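Local coordinates for HTH tetR-type domain-containing protein (Streptomyces coelicolor A3, PDB 3IUV), which is a TetR-family protein of unknown specific role that probably binds DNA and regulates transcription, at residues 171-174 with 175-179; 9-12 with 13-16; 139-142 with 143-146. One frame throughout, in Å; residues are numbered along the deposited sequence.

In the fold
From the N terminus, contact 2 (9-12 with 13-16) comes first, forming the opening turn of helix 11-24 beside the predicted helix-turn-helix. Much later, contact 3 (139-142 with 143-146) closes the short turn between helix 121-139 and helix 142-161. Contact 1 (171-174 with 175-179) follows, at the C-terminal end of helix 168-178. The three are strictly in series; none nests within or crosses another. Contacts 1 and 3 touch through Leu178 O and Thr144 CG2, and both meet the second subunit. Contact 2 lies on the opposite side of the chain's centre from the other two, about 40 Å from contact 1 and 37 Å from contact 3, centre to centre.

Contact 1. Residues 171-174 with 175-179; sequences AREV and LTRLI
Leu175 N donates to Ala171 O at 2.8 Å and 171°, a regular i to i+4 helical bond, whereas two residues further on Arg177 N is divided between two weak bonds, to Glu173 O and, at 3.1 Å, to Val174 O. Arg172 O takes two donors. Thr176 N arrives at 3.0 Å, and Thr176 OG1 reaches the same oxygen at 2.9 Å from the opposite face of the carbonyl plane. The hydroxyl turns back to it because OG1 stands beside its own backbone N (chi1 -63°). Thr176 OG1 is also bonded to Ser87 OG on helix 86-98; the bond that Arg172 NH2 adds to OG1, edge-on at 3.3 Å, is weak.

This is the closing part of helix 168-178, which with helix 142-161 faces the second subunit, as in the helical dimer interface of TetR-family proteins. Val174 packs there on Ala147 of the second subunit, while Leu175 is turned to Leu148 and Val151 of its own chain. An i to i+4 salt bridge runs along the helix from Glu173 to Arg177. The bond from Arg177 NE to Glu173 OE1, 3.1 Å long and nearly straight, lies in the guanidinium plane and meets the anti lone pair of OE1; NH2 supports it weakly. The carboxylate and guanidinium planes stand 86° apart, so one oxygen meets the edge rather than two oxygens pairing with two nitrogens. With alanine in place of Arg177, Glu173 would probably be left without its cationic mate, and Thr144 OG1 of the second subunit would probably lose its bond to Arg177 NH1.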
loop_
_atom_site.group_PDB
_atom_site.type_symbol
_atom_site.label_atom_id
_atom_site.label_comp_id
_atom_site.label_asym_id
_atom_site.label_seq_id
_atom_site.Cartn_x
_atom_site.Cartn_y
_atom_site.Cartn_z
ATOM N N ALA A 171 10.493 -11.116 10.087
ATOM C CA ALA A 171 11.018 -10.157 9.132
ATOM C C ALA A 171 12.506 -10.450 8.979
ATOM O O ALA A 171 13.028 -10.516 7.862
ATOM C CB ALA A 171 10.760 -8.734 9.604
ATOM N N ARG A 172 13.161 -10.684 10.114
ATOM C CA ARG A 172 14.585 -10.965 10.131
ATOM C C ARG A 172 14.906 -12.086 9.168
ATOM O O ARG A 172 15.761 -11.954 8.297
ATOM C CB ARG A 172 15.037 -11.346 11.538
ATOM C CG ARG A 172 16.226 -10.542 12.015
ATOM C CD ARG A 172 17.353 -11.441 12.442
ATOM N NE ARG A 172 17.642 -12.432 11.414
ATOM C CZ ARG A 172 18.324 -13.551 11.629
ATOM N NH1 ARG A 172 18.792 -13.825 12.843
ATOM N NH2 ARG A 172 18.530 -14.399 10.632
ATOM N N GLU A 173 14.203 -13.196 9.338
ATOM C CA GLU A 173 14.318 -14.315 8.421
ATOM C C GLU A 173 14.128 -13.918 6.941
ATOM O O GLU A 173 14.922 -14.294 6.084
ATOM C CB GLU A 173 13.316 -15.396 8.809
ATOM C CG GLU A 173 13.293 -16.597 7.878
ATOM C CD GLU A 173 14.572 -17.384 7.917
ATOM O OE1 GLU A 173 14.965 -17.945 6.867
ATOM O OE2 GLU A 173 15.195 -17.429 8.998
ATOM N N VAL A 174 13.086 -13.146 6.652
ATOM C CA VAL A 174 12.717 -12.829 5.266
ATOM C C VAL A 174 13.793 -11.986 4.635
ATOM O O VAL A 174 14.282 -12.265 3.536
ATOM C CB VAL A 174 11.413 -12.005 5.199
ATOM C CG1 VAL A 174 11.141 -11.568 3.797
ATOM C CG2 VAL A 174 10.217 -12.791 5.736
ATOM N N LEU A 175 14.137 -10.930 5.358
ATOM C CA LEU A 175 15.181 -10.007 4.964
ATOM C C LEU A 175 16.508 -10.720 4.676
ATOM O O LEU A 175 17.142 -10.485 3.634
ATOM C CB LEU A 175 15.329 -8.917 6.028
ATOM C CG LEU A 175 14.048 -8.070 6.223
ATOM C CD1 LEU A 175 14.103 -7.173 7.458
ATOM C CD2 LEU A 175 13.757 -7.232 5.012
ATOM N N THR A 176 16.912 -11.614 5.572
ATOM C CA THR A 176 18.152 -12.383 5.390
ATOM C C THR A 176 18.211 -13.117 4.046
ATOM O O THR A 176 19.283 -13.248 3.444
ATOM C CB THR A 176 18.352 -13.415 6.521
ATOM O OG1 THR A 176 18.494 -12.738 7.777
ATOM C CG2 THR A 176 19.590 -14.272 6.258
ATOM N N ARG A 177 17.059 -13.593 3.574
ATOM C CA ARG A 177 17.016 -14.323 2.307
ATOM C C ARG A 177 17.288 -13.465 1.084
ATOM O O ARG A 177 17.685 -13.965 0.036
ATOM C CB ARG A 177 15.670 -14.995 2.148
ATOM C CG ARG A 177 15.444 -16.097 3.144
ATOM C CD ARG A 177 14.016 -16.537 3.066
ATOM N NE ARG A 177 13.681 -17.505 4.100
ATOM C CZ ARG A 177 12.750 -18.450 3.967
ATOM N NH1 ARG A 177 12.057 -18.554 2.832
ATOM N NH2 ARG A 177 12.511 -19.290 4.972
ATOM N N LEU A 178 17.037 -12.174 1.212
ATOM C CA LEU A 178 17.237 -11.266 0.109
ATOM C C LEU A 178 18.674 -10.802 0.128
ATOM O O LEU A 178 19.157 -10.209 -0.824
ATOM C CB LEU A 178 16.308 -10.071 0.255
ATOM C CG LEU A 178 14.858 -10.512 0.432
ATOM C CD1 LEU A 178 14.032 -9.408 1.071
ATOM C CD2 LEU A 178 14.291 -10.935 -0.911
ATOM N N ILE A 179 19.358 -11.076 1.228
ATOM C CA ILE A 179 20.735 -10.660 1.366
ATOM C C ILE A 179 21.637 -11.843 0.989
ATOM O O ILE A 179 21.501 -12.947 1.531
ATOM C CB ILE A 179 20.971 -10.096 2.794
ATOM C CG1 ILE A 179 20.068 -8.878 3.016
ATOM C CG2 ILE A 179 22.432 -9.719 3.035
ATOM C CD1 ILE A 179 20.111 -8.325 4.416
#

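Contact 2. Residues 9-12 with 13-16; sequences PERR and QRII
Arg12 and Ile16 meet where the terminal methyl of the isoleucine, CD1, lies under one face of the guanidinium, 3.7 Å from Arg12 NH1 and displaced toward the rim of the group. It is a van der Waals contact of a methyl with the flat face of a cation. Ile16 CG1 stands beside its own backbone N (chi1 -67°), which carries CD1 back toward the preceding turn. Beneath it the backbone bond from Ile16 N to Arg12 O is 3.0 Å long and close to straight. Ile15 N likewise reaches Arg11 O at 3.3 Å, and Ile15 CD1 approaches the aliphatic part of the neighbouring arginine at Arg11 CD, 4.0 Å away. These two isoleucines form the compact, buried side of the turn.

The other side is much looser. Glu10, the N-cap residue, is exposed, and the bond from Arg14 N to its carbonyl O is weak at 3.5 Å. The carboxylate lies almost parallel to the Gln13 amide, with planes 9° apart, yet what OE1 approaches is Gln13 CB, at 3.9 Å. Gln13 NE2 instead donates to Gln64 OE1 and Asp17 OD2. The guanidinium groups of Arg11 and Arg14 stand nearly perpendicular, NH2 of Arg11 above the face of Arg14. Both are donors, so no bond joins them, and their exact separation is doubtful at 2.55 Å resolution. Arg14 NH2 is held by Ala40 O. A basic helix start beside the predicted helix-turn-helix is consistent with DNA binding.

Arg11, Arg12 and Ile15 rest on His50 of helix 44-50, while Ile16 packs against Phe51 and against Ala60 and Gln64 of helix 54-73.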
loop_
_atom_site.group_PDB
_atom_site.type_symbol
_atom_site.label_atom_id
_atom_site.label_comp_id
_atom_site.label_asym_id
_atom_site.label_seq_id
_atom_site.Cartn_x
_atom_site.Cartn_y
_atom_site.Cartn_z
ATOM N N PRO A 9 7.846 25.570 13.420
ATOM C CA PRO A 9 7.666 26.675 14.368
ATOM C C PRO A 9 6.943 26.217 15.637
ATOM O O PRO A 9 7.567 25.583 16.488
ATOM C CB PRO A 9 6.819 27.663 13.570
ATOM C CG PRO A 9 7.308 27.474 12.157
ATOM C CD PRO A 9 7.770 26.027 12.023
ATOM N N GLU A 10 5.662 26.552 15.764
ATOM C CA GLU A 10 4.786 25.973 16.787
ATOM C C GLU A 10 3.359 26.376 16.499
ATOM O O GLU A 10 2.404 25.727 16.929
ATOM C CB GLU A 10 5.195 26.362 18.211
ATOM C CG GLU A 10 5.753 25.193 19.019
ATOM C CD GLU A 10 4.677 24.209 19.464
ATOM O OE1 GLU A 10 4.485 23.177 18.785
ATOM O OE2 GLU A 10 4.021 24.476 20.493
ATOM N N ARG A 11 3.222 27.467 15.763
ATOM C CA ARG A 11 1.954 27.776 15.161
ATOM C C ARG A 11 1.712 26.740 14.072
ATOM O O ARG A 11 0.711 26.026 14.097
ATOM C CB ARG A 11 1.979 29.170 14.557
ATOM C CG ARG A 11 1.216 29.258 13.250
ATOM C CD ARG A 11 -0.279 29.403 13.444
ATOM N NE ARG A 11 -0.733 28.876 14.725
ATOM C CZ ARG A 11 -1.251 29.623 15.695
ATOM N NH1 ARG A 11 -1.403 30.933 15.537
ATOM N NH2 ARG A 11 -1.638 29.051 16.822
ATOM N N ARG A 12 2.657 26.640 13.137
ATOM C CA ARG A 12 2.475 25.809 11.947
ATOM C C ARG A 12 2.560 24.307 12.245
ATOM O O ARG A 12 2.025 23.473 11.510
ATOM C CB ARG A 12 3.455 26.222 10.838
ATOM C CG ARG A 12 4.750 25.429 10.753
ATOM C CD ARG A 12 5.334 25.451 9.317
ATOM N NE ARG A 12 6.004 24.182 8.988
ATOM C CZ ARG A 12 6.092 23.651 7.767
ATOM N NH1 ARG A 12 6.719 22.497 7.588
ATOM N NH2 ARG A 12 5.558 24.266 6.723
ATOM N N GLN A 13 3.230 23.970 13.338
ATOM C CA GLN A 13 3.309 22.598 13.774
ATOM C C GLN A 13 1.948 22.132 14.273
ATOM O O GLN A 13 1.458 21.051 13.900
ATOM C CB GLN A 13 4.325 22.486 14.904
ATOM C CG GLN A 13 4.633 21.054 15.306
ATOM C CD GLN A 13 5.191 20.253 14.154
ATOM O OE1 GLN A 13 6.033 20.741 13.385
ATOM N NE2 GLN A 13 4.722 19.021 14.017
ATOM N N ARG A 14 1.352 22.945 15.141
ATOM C CA ARG A 14 0.044 22.638 15.692
ATOM C C ARG A 14 -0.870 22.338 14.544
ATOM O O ARG A 14 -1.669 21.400 14.602
ATOM C CB ARG A 14 -0.511 23.825 16.469
ATOM C CG ARG A 14 0.048 23.978 17.866
ATOM C CD ARG A 14 -0.502 25.234 18.499
ATOM N NE ARG A 14 -1.920 25.407 18.192
ATOM C CZ ARG A 14 -2.644 26.447 18.593
ATOM N NH1 ARG A 14 -2.078 27.399 19.316
ATOM N NH2 ARG A 14 -3.932 26.539 18.274
ATOM N N ILE A 15 -0.738 23.146 13.493
ATOM C CA ILE A 15 -1.554 22.982 12.293
ATOM C C ILE A 15 -1.324 21.614 11.620
ATOM O O ILE A 15 -2.266 20.828 11.458
ATOM C CB ILE A 15 -1.370 24.172 11.303
ATOM C CG1 ILE A 15 -2.060 25.434 11.860
ATOM C CG2 ILE A 15 -1.874 23.815 9.882
ATOM C CD1 ILE A 15 -1.907 26.670 11.012
ATOM N N ILE A 16 -0.076 21.327 11.256
ATOM C CA ILE A 16 0.277 20.062 10.620
ATOM C C ILE A 16 -0.168 18.859 11.442
ATOM O O ILE A 16 -0.712 17.882 10.910
ATOM C CB ILE A 16 1.779 19.976 10.413
ATOM C CG1 ILE A 16 2.203 21.033 9.390
ATOM C CG2 ILE A 16 2.167 18.579 9.969
ATOM C CD1 ILE A 16 3.692 21.128 9.197
#

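Contact 3. Residues 139-142 with 143-146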
loop_
_atom_site.group_PDB
_atom_site.type_symbol
_atom_site.label_atom_id
_atom_site.label_comp_id
_atom_site.label_asym_id
_atom_site.label_seq_id
_atom_site.Cartn_x
_atom_site.Cartn_y
_atom_site.Cartn_z
ATOM N N ARG A 139 25.288 -0.011 0.966
ATOM C CA ARG A 139 25.686 -1.075 1.884
ATOM C C ARG A 139 25.562 -2.488 1.327
ATOM O O ARG A 139 26.012 -3.447 1.957
ATOM C CB ARG A 139 24.948 -0.996 3.221
ATOM C CG ARG A 139 25.680 -1.769 4.305
ATOM C CD ARG A 139 24.783 -2.808 4.878
ATOM N NE ARG A 139 25.459 -4.074 5.162
ATOM C CZ ARG A 139 25.638 -4.538 6.390
ATOM N NH1 ARG A 139 25.206 -3.814 7.418
ATOM N NH2 ARG A 139 26.240 -5.708 6.594
ATOM N N THR A 140 24.939 -2.621 0.161
ATOM C CA THR A 140 24.841 -3.917 -0.508
ATOM C C THR A 140 25.066 -3.734 -1.998
ATOM O O THR A 140 26.169 -3.400 -2.431
ATOM C CB THR A 140 23.475 -4.631 -0.249
ATOM O OG1 THR A 140 22.389 -3.887 -0.831
ATOM C CG2 THR A 140 23.242 -4.874 1.286
ATOM N N ASP A 141 24.011 -3.944 -2.775
ATOM C CA ASP A 141 24.039 -3.700 -4.209
ATOM C C ASP A 141 22.656 -3.190 -4.572
ATOM O O ASP A 141 21.725 -3.326 -3.778
ATOM C CB ASP A 141 24.347 -4.990 -4.974
ATOM C CG ASP A 141 23.199 -5.964 -4.938
ATOM O OD1 ASP A 141 22.272 -5.852 -5.781
ATOM O OD2 ASP A 141 23.232 -6.844 -4.063
ATOM N N PRO A 142 22.510 -2.622 -5.779
ATOM C CA PRO A 142 21.253 -1.967 -6.138
ATOM C C PRO A 142 20.095 -2.961 -6.084
ATOM O O PRO A 142 19.028 -2.669 -5.531
ATOM C CB PRO A 142 21.492 -1.501 -7.587
ATOM C CG PRO A 142 22.957 -1.603 -7.811
ATOM C CD PRO A 142 23.429 -2.707 -6.929
ATOM N N THR A 143 20.311 -4.138 -6.652
ATOM C CA THR A 143 19.232 -5.100 -6.766
ATOM C C THR A 143 18.643 -5.410 -5.381
ATOM O O THR A 143 17.452 -5.130 -5.117
ATOM C CB THR A 143 19.701 -6.358 -7.491
ATOM O OG1 THR A 143 19.640 -6.138 -8.910
ATOM C CG2 THR A 143 18.809 -7.515 -7.133
ATOM N N THR A 144 19.497 -5.947 -4.507
ATOM C CA THR A 144 19.170 -6.208 -3.110
ATOM C C THR A 144 18.431 -5.071 -2.428
ATOM O O THR A 144 17.441 -5.292 -1.729
ATOM C CB THR A 144 20.433 -6.468 -2.311
ATOM O OG1 THR A 144 21.184 -7.478 -2.981
ATOM C CG2 THR A 144 20.099 -6.914 -0.847
ATOM N N ALA A 145 18.927 -3.857 -2.622
ATOM C CA ALA A 145 18.321 -2.690 -2.011
ATOM C C ALA A 145 16.857 -2.493 -2.454
ATOM O O ALA A 145 16.001 -2.216 -1.628
ATOM C CB ALA A 145 19.157 -1.455 -2.309
ATOM N N ARG A 146 16.578 -2.616 -3.750
ATOM C CA ARG A 146 15.215 -2.510 -4.245
ATOM C C ARG A 146 14.380 -3.637 -3.626
ATOM O O ARG A 146 13.246 -3.452 -3.200
ATOM C CB ARG A 146 15.204 -2.617 -5.768
ATOM C CG ARG A 146 15.710 -1.367 -6.456
ATOM C CD ARG A 146 16.281 -1.688 -7.820
ATOM N NE ARG A 146 15.235 -2.015 -8.793
ATOM C CZ ARG A 146 15.436 -2.672 -9.936
ATOM N NH1 ARG A 146 16.652 -3.094 -10.261
ATOM N NH2 ARG A 146 14.416 -2.918 -10.756
#
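Asp141 and Thr144 face each other across the first turn of helix 142-161, with Asp141 at the N-cap. Its OD1 accepts from Thr144 N at 3.1 Å, with an N-H to acceptor angle of 156°, which satisfies a backbone amide that has no preceding turn to donate to. The amide comes in from above the carboxylate, 44° out of its plane. Asp141 CG stands between the backbone N and the carbonyl carbon (chi1 71°), and this brings the carboxylate round to the helix start. The second oxygen, OD2, is modelled against Thr144 OG1, but so close that the details of this pair are doubtful at 2.55 Å resolution. One carboxylate thus appears to serve both the amide and the hydroxyl of Thr144, whose OG1 has a further partner in Arg177 NH1 of the second subunit.

Pro142 follows as the first residue of the helix, a place where its lack of an N-H costs nothing. The backbone acceptors then settle into the i to i+4 pattern: Ala145 N reaches Asp141 O at 3.1 Å, and Arg146 N reaches Pro142 O at 3.0 Å. Thr140 OG1 bonds to Leu136 O in the helix just ended, and Thr140 OG1 also lies 3.6 Å from Thr144 CB, a plain packing contact.

The turn so formed joins helix 121-139 to helix 142-161. Ala145 packs on Leu136 and Ala137 of the former, Thr140 touches Leu86 of helix 86-98, and Arg146 makes a cation-pi contact with Tyr170 of the second subunit.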